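Local coordinates for GDP-L-fucose synthase (PDB 7M13), which binds NADP(H) and acts as a GDP-D-glycero-L-gluco-heptose synthase of capsular polysaccharide biosynthesis, within the fucose synthase subfamily of NAD(P)-dependent epimerases/dehydratases, at residues B[127-132]-B[143-148]; B[112-117]-B[274-279]; B[67-72]-B[138-143]. All blocks are in the same frame, centred on the assembly; numbering follows the deposited sequence. Where two conformers were deposited one is given.

Contact 1 of 3, residues B[127-132]-B[143-148]; sequences YLFQGD and AKIAGA. With NAP (NADP nicotinamide-adenine-dinucleotide phosphate), chain E.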
loop_
_atom_site.group_PDB
_atom_site.type_symbol
_atom_site.label_atom_id
_atom_site.label_comp_id
_atom_site.label_asym_id
_atom_site.label_seq_id
_atom_site.Cartn_x
_atom_site.Cartn_y
_atom_site.Cartn_z
ATOM N N TYR B 127 -3.829 1.557 -16.079
ATOM C CA TYR B 127 -2.403 1.167 -16.111
ATOM C C TYR B 127 -1.859 0.981 -14.690
ATOM O O TYR B 127 -0.719 0.546 -14.557
ATOM C CB TYR B 127 -1.587 2.188 -16.912
ATOM C CG TYR B 127 -1.934 2.262 -18.388
ATOM C CD1 TYR B 127 -2.792 1.359 -18.985
ATOM C CD2 TYR B 127 -1.396 3.274 -19.161
ATOM C CE1 TYR B 127 -3.056 1.415 -20.359
ATOM C CE2 TYR B 127 -1.667 3.360 -20.513
ATOM C CZ TYR B 127 -2.506 2.450 -21.104
ATOM O OH TYR B 127 -2.806 2.558 -22.453
ATOM N N LEU B 128 -2.626 1.314 -13.651
ATOM C CA LEU B 128 -2.249 0.948 -12.274
ATOM C C LEU B 128 -1.834 -0.529 -12.225
ATOM O O LEU B 128 -2.607 -1.390 -12.712
ATOM C CB LEU B 128 -3.430 1.282 -11.364
ATOM C CG LEU B 128 -3.253 0.859 -9.913
ATOM C CD1 LEU B 128 -1.993 1.432 -9.335
ATOM C CD2 LEU B 128 -4.478 1.251 -9.095
ATOM N N PHE B 129 -0.709 -0.835 -11.555
ATOM C CA PHE B 129 -0.160 -2.194 -11.318
ATOM C C PHE B 129 0.329 -2.886 -12.593
ATOM O O PHE B 129 0.779 -4.077 -12.512
ATOM C CB PHE B 129 -1.167 -3.072 -10.569
ATOM C CG PHE B 129 -1.288 -2.819 -9.087
ATOM C CD1 PHE B 129 -0.190 -2.567 -8.279
ATOM C CD2 PHE B 129 -2.524 -2.866 -8.490
ATOM C CE1 PHE B 129 -0.352 -2.377 -6.909
ATOM C CE2 PHE B 129 -2.682 -2.651 -7.133
ATOM C CZ PHE B 129 -1.601 -2.456 -6.342
ATOM N N GLN B 130 0.458 -2.182 -13.703
ATOM C CA GLN B 130 0.976 -2.822 -14.950
ATOM C C GLN B 130 2.491 -2.584 -15.083
ATOM O O GLN B 130 2.988 -2.109 -16.163
ATOM C CB GLN B 130 0.184 -2.311 -16.155
ATOM C CG GLN B 130 -1.318 -2.437 -15.998
ATOM C CD GLN B 130 -1.725 -3.838 -15.660
ATOM O OE1 GLN B 130 -1.326 -4.782 -16.339
ATOM N NE2 GLN B 130 -2.503 -3.979 -14.598
ATOM N N GLY B 131 3.254 -2.871 -14.022
ATOM C CA GLY B 131 4.715 -2.865 -14.073
ATOM C C GLY B 131 5.337 -2.069 -12.942
ATOM O O GLY B 131 4.594 -1.368 -12.214
ATOM N N ASP B 132 6.662 -2.108 -12.876
ATOM C CA ASP B 132 7.249 -1.487 -11.660
ATOM C C ASP B 132 7.291 0.045 -11.791
ATOM O O ASP B 132 7.181 0.656 -12.833
ATOM C CB ASP B 132 8.539 -2.120 -11.124
ATOM C CG ASP B 132 8.610 -2.191 -9.586
ATOM O OD1 ASP B 132 9.186 -3.102 -9.117
ATOM O OD2 ASP B 132 8.032 -1.336 -8.905
ATOM N N ALA B 143 2.705 4.553 -1.572
ATOM C CA ALA B 143 1.784 5.206 -0.615
ATOM C C ALA B 143 0.587 5.788 -1.370
ATOM O O ALA B 143 -0.581 5.579 -0.931
ATOM C CB ALA B 143 2.529 6.254 0.160
ATOM N N LYS B 144 0.808 6.373 -2.535
ATOM C CA LYS B 144 -0.308 6.977 -3.315
ATOM C C LYS B 144 -1.253 5.887 -3.851
ATOM O O LYS B 144 -2.449 6.080 -3.812
ATOM C CB LYS B 144 0.228 7.849 -4.438
ATOM C CG LYS B 144 0.816 9.168 -3.952
ATOM C CD LYS B 144 -0.195 10.060 -3.262
ATOM C CE LYS B 144 0.268 11.495 -3.217
ATOM N NZ LYS B 144 -0.672 12.351 -2.464
ATOM N N ILE B 145 -0.714 4.748 -4.261
ATOM C CA ILE B 145 -1.557 3.598 -4.660
ATOM C C ILE B 145 -2.456 3.215 -3.478
ATOM O O ILE B 145 -3.677 2.989 -3.642
ATOM C CB ILE B 145 -0.697 2.411 -5.146
ATOM C CG1 ILE B 145 0.005 2.731 -6.468
ATOM C CG2 ILE B 145 -1.539 1.162 -5.262
ATOM C CD1 ILE B 145 1.009 1.723 -6.872
ATOM N N ALA B 146 -1.871 3.072 -2.291
ATOM C CA ALA B 146 -2.637 2.614 -1.115
ATOM C C ALA B 146 -3.715 3.655 -0.792
ATOM O O ALA B 146 -4.796 3.274 -0.338
ATOM C CB ALA B 146 -1.733 2.424 0.074
ATOM N N GLY B 147 -3.457 4.936 -0.999
ATOM C CA GLY B 147 -4.460 5.997 -0.819
ATOM C C GLY B 147 -5.641 5.811 -1.740
ATOM O O GLY B 147 -6.806 5.822 -1.297
ATOM N N ALA B 148 -5.367 5.554 -3.011
ATOM C CA ALA B 148 -6.436 5.335 -3.999
ATOM C C ALA B 148 -7.251 4.100 -3.637
ATOM O O ALA B 148 -8.486 4.099 -3.716
ATOM C CB ALA B 148 -5.853 5.209 -5.374
HETATM P PA NAP E . 2.290 21.049 -0.869
HETATM O O1A NAP E . 3.571 20.275 -0.779
HETATM O O2A NAP E . 2.354 22.418 -1.502
HETATM O O5B NAP E . 1.627 21.254 0.539
HETATM C C5B NAP E . 1.464 20.156 1.436
HETATM C C4B NAP E . 0.883 20.713 2.698
HETATM O O4B NAP E . 0.625 19.593 3.576
HETATM C C3B NAP E . 1.813 21.677 3.465
HETATM O O3B NAP E . 1.129 22.899 3.718
HETATM C C2B NAP E . 2.179 20.894 4.721
HETATM O O2B NAP E . 2.299 21.706 5.890
HETATM C C1B NAP E . 0.968 19.983 4.889
HETATM N N9A NAP E . 1.293 18.810 5.672
HETATM C C8A NAP E . 2.212 17.844 5.398
HETATM N N7A NAP E . 2.363 16.965 6.359
HETATM C C5A NAP E . 1.491 17.388 7.339
HETATM C C6A NAP E . 1.199 16.881 8.618
HETATM N N6A NAP E . 1.809 15.822 9.163
HETATM N N1A NAP E . 0.282 17.557 9.345
HETATM C C2A NAP E . -0.306 18.637 8.813
HETATM N N3A NAP E . -0.100 19.206 7.624
HETATM C C4A NAP E . 0.826 18.527 6.935
HETATM O O3 NAP E . 1.218 20.162 -1.655
HETATM P PN NAP E . 0.701 20.333 -3.142
HETATM O O1N NAP E . 1.876 20.477 -4.028
HETATM O O2N NAP E . -0.339 21.381 -3.114
HETATM O O5D NAP E . 0.024 18.892 -3.381
HETATM C C5D NAP E . -1.344 18.685 -3.113
HETATM C C4D NAP E . -1.672 17.265 -3.477
HETATM O O4D NAP E . -1.474 17.066 -4.904
HETATM C C3D NAP E . -0.822 16.201 -2.769
HETATM O O3D NAP E . -1.600 15.027 -2.496
HETATM C C2D NAP E . 0.243 15.939 -3.796
HETATM O O2D NAP E . 0.919 14.699 -3.617
HETATM C C1D NAP E . -0.553 15.992 -5.084
HETATM N N1N NAP E . 0.331 16.233 -6.247
HETATM C C2N NAP E . 1.069 17.377 -6.364
HETATM C C3N NAP E . 1.937 17.535 -7.391
HETATM C C7N NAP E . 2.776 18.752 -7.561
HETATM O O7N NAP E . 3.417 18.896 -8.622
HETATM N N7N NAP E . 2.794 19.639 -6.570
HETATM C C4N NAP E . 2.043 16.516 -8.416
HETATM C C5N NAP E . 1.201 15.352 -8.252
HETATM C C6N NAP E . 0.467 15.217 -7.191
HETATM P P2B NAP E . 3.644 22.565 6.154
HETATM O O1X NAP E . 3.512 23.730 5.213
HETATM O O2X NAP E . 4.818 21.716 5.943
HETATM O O3X NAP E . 3.526 22.967 7.636
#
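Ile145 buries more surface than any other residue of this contact, and its two branches divide the work between Leu128 and Phe129. The CG1 arm meets the leucine: Leu128 CD1 lies 3.7 Å from Ile145 CG1, with the terminal CD1 of the isoleucine only a little farther off. The other arm serves the phenylalanine, Ile145 CG2 coming within 3.8 Å of Phe129 CZ at a slant that is neither over the ring face nor at its edge. The first torsion of Ile145 (chi1 -68°) sets CG2 opposite the backbone N and CG1 beside it, which spreads the fork over both partners. Leu128 CD1 also lies above the Phe129 ring, offset toward its rim, so the three side chains form one apolar cluster.

The loop presents its two apolar residues through a type II turn from Tyr127 to Gln130, in which Phe129 adopts a positive phi of 67°. Gln130 N donates to Tyr127 O at 3.1 Å, and Gln130 NE2 reaches back to Leu128 O at 3.2 Å, a second tie across the turn. The cluster extends beyond the two segments: Met114 packs on Ile145, and Tyr138 of the second subunit packs on Leu128.

One residue earlier on the helix, Lys144 serves the cofactor. Its NZ donates to O3D of NADP at 2.8 Å and to O2D at 3.1 Å, and it is also bonded to Phe109 O, so three oxygens grip one ammonium group. It is the lysine of the Tyr-X-X-X-Lys pattern of short-chain dehydrogenases, here with phenylalanine at the tyrosine position. The chemistry implies a division of labour between neighbours: between 127-132 and 143-148 the contacts are apolar and run through Ile145, while Lys144 directs two of its three hydrogen bonds to the nicotinamide ribose.

Contact 2 of 3, residues B[112-117]-B[274-279]; sequences GYMYPE and NTHINI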
loop_
_atom_site.group_PDB
_atom_site.type_symbol
_atom_site.label_atom_id
_atom_site.label_comp_id
_atom_site.label_asym_id
_atom_site.label_seq_id
_atom_site.Cartn_x
_atom_site.Cartn_y
_atom_site.Cartn_z
ATOM N N GLY B 112 1.063 10.869 -10.547
ATOM C CA GLY B 112 1.468 9.986 -11.648
ATOM C C GLY B 112 2.551 9.015 -11.233
ATOM O O GLY B 112 2.771 8.048 -11.940
ATOM N N TYR B 113 3.263 9.250 -10.126
ATOM C CA TYR B 113 4.267 8.275 -9.645
ATOM C C TYR B 113 3.565 6.998 -9.193
ATOM O O TYR B 113 4.285 5.993 -8.967
ATOM C CB TYR B 113 5.111 8.844 -8.509
ATOM C CG TYR B 113 6.152 9.854 -8.937
ATOM C CD1 TYR B 113 7.100 9.558 -9.903
ATOM C CD2 TYR B 113 6.213 11.086 -8.326
ATOM C CE1 TYR B 113 8.078 10.471 -10.263
ATOM C CE2 TYR B 113 7.180 12.014 -8.678
ATOM C CZ TYR B 113 8.102 11.709 -9.658
ATOM O OH TYR B 113 9.055 12.626 -9.982
ATOM N N MET B 114 2.228 6.979 -9.226
ATOM C CA MET B 114 1.448 5.766 -8.854
ATOM C C MET B 114 1.319 4.840 -10.074
ATOM O O MET B 114 0.746 3.743 -9.923
ATOM C CB MET B 114 0.049 6.147 -8.358
ATOM C CG MET B 114 -1.011 6.093 -9.442
ATOM S SD MET B 114 -2.630 6.662 -8.862
ATOM C CE MET B 114 -2.134 7.855 -7.621
ATOM N N TYR B 115 1.834 5.274 -11.232
ATOM C CA TYR B 115 1.791 4.510 -12.482
ATOM C C TYR B 115 3.147 3.905 -12.795
ATOM O O TYR B 115 4.189 4.481 -12.473
ATOM C CB TYR B 115 1.280 5.378 -13.633
ATOM C CG TYR B 115 -0.180 5.698 -13.551
ATOM C CD1 TYR B 115 -1.178 4.732 -13.573
ATOM C CD2 TYR B 115 -0.583 7.025 -13.473
ATOM C CE1 TYR B 115 -2.522 5.071 -13.529
ATOM C CE2 TYR B 115 -1.920 7.375 -13.438
ATOM C CZ TYR B 115 -2.891 6.395 -13.444
ATOM O OH TYR B 115 -4.204 6.732 -13.403
ATOM N N PRO B 116 3.162 2.774 -13.525
ATOM C CA PRO B 116 4.413 2.124 -13.910
ATOM C C PRO B 116 5.326 3.088 -14.677
ATOM O O PRO B 116 4.830 3.825 -15.515
ATOM C CB PRO B 116 3.994 0.966 -14.809
ATOM C CG PRO B 116 2.565 0.648 -14.373
ATOM C CD PRO B 116 1.990 2.011 -14.001
ATOM N N GLU B 117 6.633 3.040 -14.407
ATOM C CA GLU B 117 7.629 3.915 -15.071
ATOM C C GLU B 117 7.490 3.764 -16.598
ATOM O O GLU B 117 7.520 4.772 -17.295
ATOM C CB GLU B 117 9.018 3.492 -14.586
ATOM C CG GLU B 117 10.149 4.262 -15.236
ATOM C CD GLU B 117 11.486 4.040 -14.551
ATOM O OE1 GLU B 117 11.688 2.951 -14.001
ATOM O OE2 GLU B 117 12.308 4.957 -14.592
ATOM N N ASN B 274 -9.960 0.515 -10.354
ATOM C CA ASN B 274 -9.391 1.645 -11.106
ATOM C C ASN B 274 -10.447 2.746 -11.209
ATOM O O ASN B 274 -10.647 3.346 -12.295
ATOM C CB ASN B 274 -8.868 1.176 -12.462
ATOM C CG ASN B 274 -7.710 0.211 -12.304
ATOM O OD1 ASN B 274 -6.833 0.409 -11.468
ATOM N ND2 ASN B 274 -7.686 -0.831 -13.123
ATOM N N THR B 275 -11.077 3.054 -10.087
ATOM C CA THR B 275 -12.090 4.126 -10.002
ATOM C C THR B 275 -11.507 5.482 -9.668
ATOM O O THR B 275 -12.297 6.429 -9.497
ATOM C CB THR B 275 -13.207 3.749 -9.041
ATOM O OG1 THR B 275 -12.679 3.518 -7.736
ATOM C CG2 THR B 275 -13.992 2.564 -9.535
ATOM N N HIS B 276 -10.186 5.584 -9.549
ATOM C CA HIS B 276 -9.505 6.889 -9.525
ATOM C C HIS B 276 -9.696 7.580 -10.872
ATOM O O HIS B 276 -10.078 6.913 -11.870
ATOM C CB HIS B 276 -8.028 6.734 -9.179
ATOM C CG HIS B 276 -7.261 5.825 -10.052
ATOM N ND1 HIS B 276 -7.362 4.470 -9.967
ATOM C CD2 HIS B 276 -6.393 6.103 -11.060
ATOM C CE1 HIS B 276 -6.569 3.925 -10.885
ATOM N NE2 HIS B 276 -5.969 4.910 -11.566
ATOM N N ILE B 277 -9.471 8.889 -10.905
ATOM C CA ILE B 277 -9.688 9.687 -12.149
ATOM C C ILE B 277 -8.455 10.527 -12.390
ATOM O O ILE B 277 -8.103 11.355 -11.547
ATOM C CB ILE B 277 -10.905 10.612 -11.999
ATOM C CG1 ILE B 277 -12.118 9.946 -11.347
ATOM C CG2 ILE B 277 -11.236 11.233 -13.336
ATOM C CD1 ILE B 277 -13.190 10.926 -10.967
ATOM N N ASN B 278 -7.906 10.440 -13.584
ATOM C CA ASN B 278 -6.795 11.335 -13.956
ATOM C C ASN B 278 -7.345 12.750 -14.219
ATOM O O ASN B 278 -8.418 12.888 -14.794
ATOM C CB ASN B 278 -6.110 10.874 -15.227
ATOM C CG ASN B 278 -5.410 9.558 -15.066
ATOM O OD1 ASN B 278 -5.018 9.167 -13.959
ATOM N ND2 ASN B 278 -5.216 8.885 -16.209
ATOM N N ILE B 279 -6.598 13.755 -13.803
ATOM C CA ILE B 279 -6.949 15.160 -14.114
ATOM C C ILE B 279 -5.719 15.788 -14.768
ATOM O O ILE B 279 -4.598 15.296 -14.599
ATOM C CB ILE B 279 -7.455 15.925 -12.875
ATOM C CG1 ILE B 279 -6.423 16.043 -11.759
ATOM C CG2 ILE B 279 -8.753 15.309 -12.378
ATOM C CD1 ILE B 279 -6.826 16.950 -10.621
#
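Tyr115 OH, at the far end of a ring reaching across from 112-117, is the polar focus of this contact and meets both Asn278 and His276. The stronger of its hydrogen bonds runs from Tyr115 OH to Asn278 OD1 at 2.6 Å; it lies in the carbonyl plane and uses a lone pair, with a C=O...donor angle of 125°. The tyrosine ring and the asparagine amide stand almost perpendicular, 82° apart. The second bond is weak: His276 NE2 donates to Tyr115 OH at 3.1 Å, but the angle at the hydrogen is a poor 121°. That N-H also has a weak partner in Glu125 O, while Asn278 ND2 is held by Asp320 O.

Ring contacts are looser. The tyrosine and imidazole meet rim to rim, neither covering the other's face, their centroids 6.0 Å apart.

Sulfur adds the third kind of interaction. Met114 SD lies 4.8 Å from the centroid of the His276 ring, in an oblique sulfur-aromatic approach. The same side chain lies over the neighbouring Tyr115 ring, its CG above the centre, and so bridges the two rings.

The setting is that of a Rossmann-type sheet: the turn leaving strand 105-111, just past Ser111, which is predicted to be important for catalysis, is joined to strand 277-278, which pairs in parallel with 162-171.

Contact 3 of 3, residues B[67-72]-B[138-143]; sequences TAVLPC and YSFGAA. With NAP (NADP nicotinamide-adenine-dinucleotide phosphate), chain E.
The Phe140 ring is approached by Cys72 over one face and by Val69 and Leu70 at its edge. Cys72 CB sits 3.6 Å above the ring plane, offset toward the rim; measured to the ring centroid this CH-pi contact spans 4.0 Å, 25° off the normal. The thiol takes a more distant part. With chi1 of -177°, Cys72 SG is swung opposite its own backbone N and stands oblique to the ring, 5.3 Å from the centroid, as a Cys sulfur-aromatic contact.

Around the rim an oxygen and a methyl group approach. Leu70 O lies near the ring plane at 3.5 Å from Phe140 CE1, facing the slightly positive C-H edge and not the electron-rich face. Val69 CG2 reaches the same CE1 at 3.9 Å, the two side chains crossing at about a right angle. Phe140 CZ points on toward the cofactor, with O2D of the nicotinamide ribose also near the ring plane.

Val69 also packs on NADP: its CG1 touches ribose C3D at 3.7 Å, CG2 lies near O2D as well, and its backbone N makes a weak 3.4 Å hydrogen bond to O4B of the adenosine ribose. Phe140 fills the position predicted to be the proton donor or acceptor, where short-chain dehydrogenases usually carry tyrosine; a phenyl ring has no hydroxyl to offer, although it occupies the corresponding place beside the ribose and close to Ser111.

The loop 67-72 runs from the end of strand 63-66 toward helix 80-100, whose Asn87 holds Leu70 N and whose Phe83 packs on Cys72. Phe140 projects from the first turn of helix 138-158 between that loop and Ser111 at the end of strand 105-111, while Tyr138 and Ala142 face Ile149 of the second subunit.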
loop_
_atom_site.group_PDB
_atom_site.type_symbol
_atom_site.label_atom_id
_atom_site.label_comp_id
_atom_site.label_asym_id
_atom_site.label_seq_id
_atom_site.Cartn_x
_atom_site.Cartn_y
_atom_site.Cartn_z
ATOM N N THR B 67 -5.301 17.448 0.876
ATOM C CA THR B 67 -4.154 17.900 0.050
ATOM C C THR B 67 -2.821 17.706 0.764
ATOM O O THR B 67 -1.797 17.817 0.093
ATOM C CB THR B 67 -4.265 19.363 -0.422
ATOM O OG1 THR B 67 -3.759 20.255 0.587
ATOM C CG2 THR B 67 -5.669 19.737 -0.812
ATOM N N ALA B 68 -2.816 17.413 2.061
ATOM C CA ALA B 68 -1.579 17.346 2.840
ATOM C C ALA B 68 -0.710 16.172 2.379
ATOM O O ALA B 68 -1.240 15.082 2.139
ATOM C CB ALA B 68 -1.920 17.200 4.284
ATOM N N VAL B 69 0.574 16.407 2.266
ATOM C CA VAL B 69 1.531 15.410 1.734
ATOM C C VAL B 69 2.934 15.748 2.229
ATOM O O VAL B 69 3.220 16.924 2.476
ATOM C CB VAL B 69 1.456 15.342 0.200
ATOM C CG1 VAL B 69 2.093 16.571 -0.459
ATOM C CG2 VAL B 69 2.083 14.071 -0.312
ATOM N N LEU B 70 3.773 14.716 2.357
ATOM C CA LEU B 70 5.235 14.838 2.309
ATOM C C LEU B 70 5.649 14.564 0.880
ATOM O O LEU B 70 5.609 13.437 0.418
ATOM C CB LEU B 70 5.890 13.839 3.257
ATOM C CG LEU B 70 7.405 13.771 3.121
ATOM C CD1 LEU B 70 8.043 15.114 3.399
ATOM C CD2 LEU B 70 7.975 12.704 4.037
ATOM N N PRO B 71 5.984 15.606 0.096
ATOM C CA PRO B 71 6.250 15.406 -1.318
ATOM C C PRO B 71 7.617 14.777 -1.587
ATOM O O PRO B 71 8.492 14.946 -0.797
ATOM C CB PRO B 71 6.277 16.836 -1.870
ATOM C CG PRO B 71 6.658 17.690 -0.703
ATOM C CD PRO B 71 6.115 17.004 0.538
ATOM N N CYS B 72 7.729 14.053 -2.697
ATOM C CA CYS B 72 8.959 13.386 -3.157
ATOM C C CYS B 72 9.577 14.233 -4.269
ATOM O O CYS B 72 8.932 14.386 -5.326
ATOM C CB CYS B 72 8.616 11.994 -3.661
ATOM S SG CYS B 72 10.053 11.038 -4.186
ATOM N N TYR B 138 9.561 5.224 -5.670
ATOM C CA TYR B 138 8.935 3.890 -5.478
ATOM C C TYR B 138 8.056 3.880 -4.228
ATOM O O TYR B 138 6.900 3.398 -4.239
ATOM C CB TYR B 138 10.067 2.871 -5.369
ATOM C CG TYR B 138 9.707 1.425 -5.125
ATOM C CD1 TYR B 138 9.194 0.600 -6.124
ATOM C CD2 TYR B 138 9.912 0.863 -3.872
ATOM C CE1 TYR B 138 8.929 -0.744 -5.891
ATOM C CE2 TYR B 138 9.674 -0.482 -3.636
ATOM C CZ TYR B 138 9.171 -1.281 -4.640
ATOM O OH TYR B 138 8.943 -2.607 -4.383
ATOM N N SER B 139 8.600 4.315 -3.109
ATOM C CA SER B 139 7.872 4.272 -1.829
ATOM C C SER B 139 6.756 5.312 -1.787
ATOM O O SER B 139 5.666 5.019 -1.254
ATOM C CB SER B 139 8.807 4.344 -0.682
ATOM O OG SER B 139 9.400 5.619 -0.564
ATOM N N PHE B 140 6.973 6.476 -2.369
ATOM C CA PHE B 140 5.936 7.529 -2.462
ATOM C C PHE B 140 4.794 7.047 -3.351
ATOM O O PHE B 140 3.619 7.169 -2.965
ATOM C CB PHE B 140 6.595 8.783 -3.017
ATOM C CG PHE B 140 5.643 9.919 -3.238
ATOM C CD1 PHE B 140 5.325 10.802 -2.229
ATOM C CD2 PHE B 140 5.084 10.110 -4.484
ATOM C CE1 PHE B 140 4.444 11.847 -2.461
ATOM C CE2 PHE B 140 4.221 11.164 -4.705
ATOM C CZ PHE B 140 3.897 12.014 -3.698
ATOM N N GLY B 141 5.121 6.488 -4.516
ATOM C CA GLY B 141 4.093 5.967 -5.436
ATOM C C GLY B 141 3.302 4.867 -4.768
ATOM O O GLY B 141 2.087 4.811 -4.953
ATOM N N ALA B 142 3.962 3.973 -4.030
ATOM C CA ALA B 142 3.255 2.889 -3.312
ATOM C C ALA B 142 2.289 3.515 -2.307
ATOM O O ALA B 142 1.146 3.016 -2.180
ATOM C CB ALA B 142 4.231 1.934 -2.675
ATOM N N ALA B 143 2.705 4.553 -1.572
ATOM C CA ALA B 143 1.784 5.206 -0.615
ATOM C C ALA B 143 0.587 5.788 -1.370
ATOM O O ALA B 143 -0.581 5.579 -0.931
ATOM C CB ALA B 143 2.529 6.254 0.160
HETATM P PA NAP E . 2.290 21.049 -0.869
HETATM O O1A NAP E . 3.571 20.275 -0.779
HETATM O O2A NAP E . 2.354 22.418 -1.502
HETATM O O5B NAP E . 1.627 21.254 0.539
HETATM C C5B NAP E . 1.464 20.156 1.436
HETATM C C4B NAP E . 0.883 20.713 2.698
HETATM O O4B NAP E . 0.625 19.593 3.576
HETATM C C3B NAP E . 1.813 21.677 3.465
HETATM O O3B NAP E . 1.129 22.899 3.718
HETATM C C2B NAP E . 2.179 20.894 4.721
HETATM O O2B NAP E . 2.299 21.706 5.890
HETATM C C1B NAP E . 0.968 19.983 4.889
HETATM N N9A NAP E . 1.293 18.810 5.672
HETATM C C8A NAP E . 2.212 17.844 5.398
HETATM N N7A NAP E . 2.363 16.965 6.359
HETATM C C5A NAP E . 1.491 17.388 7.339
HETATM C C6A NAP E . 1.199 16.881 8.618
HETATM N N6A NAP E . 1.809 15.822 9.163
HETATM N N1A NAP E . 0.282 17.557 9.345
HETATM C C2A NAP E . -0.306 18.637 8.813
HETATM N N3A NAP E . -0.100 19.206 7.624
HETATM C C4A NAP E . 0.826 18.527 6.935
HETATM O O3 NAP E . 1.218 20.162 -1.655
HETATM P PN NAP E . 0.701 20.333 -3.142
HETATM O O1N NAP E . 1.876 20.477 -4.028
HETATM O O2N NAP E . -0.339 21.381 -3.114
HETATM O O5D NAP E . 0.024 18.892 -3.381
HETATM C C5D NAP E . -1.344 18.685 -3.113
HETATM C C4D NAP E . -1.672 17.265 -3.477
HETATM O O4D NAP E . -1.474 17.066 -4.904
HETATM C C3D NAP E . -0.822 16.201 -2.769
HETATM O O3D NAP E . -1.600 15.027 -2.496
HETATM C C2D NAP E . 0.243 15.939 -3.796
HETATM O O2D NAP E . 0.919 14.699 -3.617
HETATM C C1D NAP E . -0.553 15.992 -5.084
HETATM N N1N NAP E . 0.331 16.233 -6.247
HETATM C C2N NAP E . 1.069 17.377 -6.364
HETATM C C3N NAP E . 1.937 17.535 -7.391
HETATM C C7N NAP E . 2.776 18.752 -7.561
HETATM O O7N NAP E . 3.417 18.896 -8.622
HETATM N N7N NAP E . 2.794 19.639 -6.570
HETATM C C4N NAP E . 2.043 16.516 -8.416
HETATM C C5N NAP E . 1.201 15.352 -8.252
HETATM C C6N NAP E . 0.467 15.217 -7.191
HETATM P P2B NAP E . 3.644 22.565 6.154
HETATM O O1X NAP E . 3.512 23.730 5.213
HETATM O O2X NAP E . 4.818 21.716 5.943
HETATM O O3X NAP E . 3.526 22.967 7.636
#

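How the contacts relate
Followed from the N terminus, the chain first enters contact 3 in the loop after strand 63-66; that contact closes when helix 138-158 begins. Before then, the loop after strand 105-111 has supplied 112-117 to contact 2 and 127-132 to contact 1. Contact 1 closes quickly, one turn farther along the same helix, sharing Ala143 with contact 3, and is nested within the long loop that contact 2 completes only at 274-279. Contact 3 crosses both others. Together they tie the loops leaving two neighbouring parallel strands to one helix, and strand 277-278 to the loop between strand 105-111 and that helix, with contacts 1 and 3 meeting at NADP.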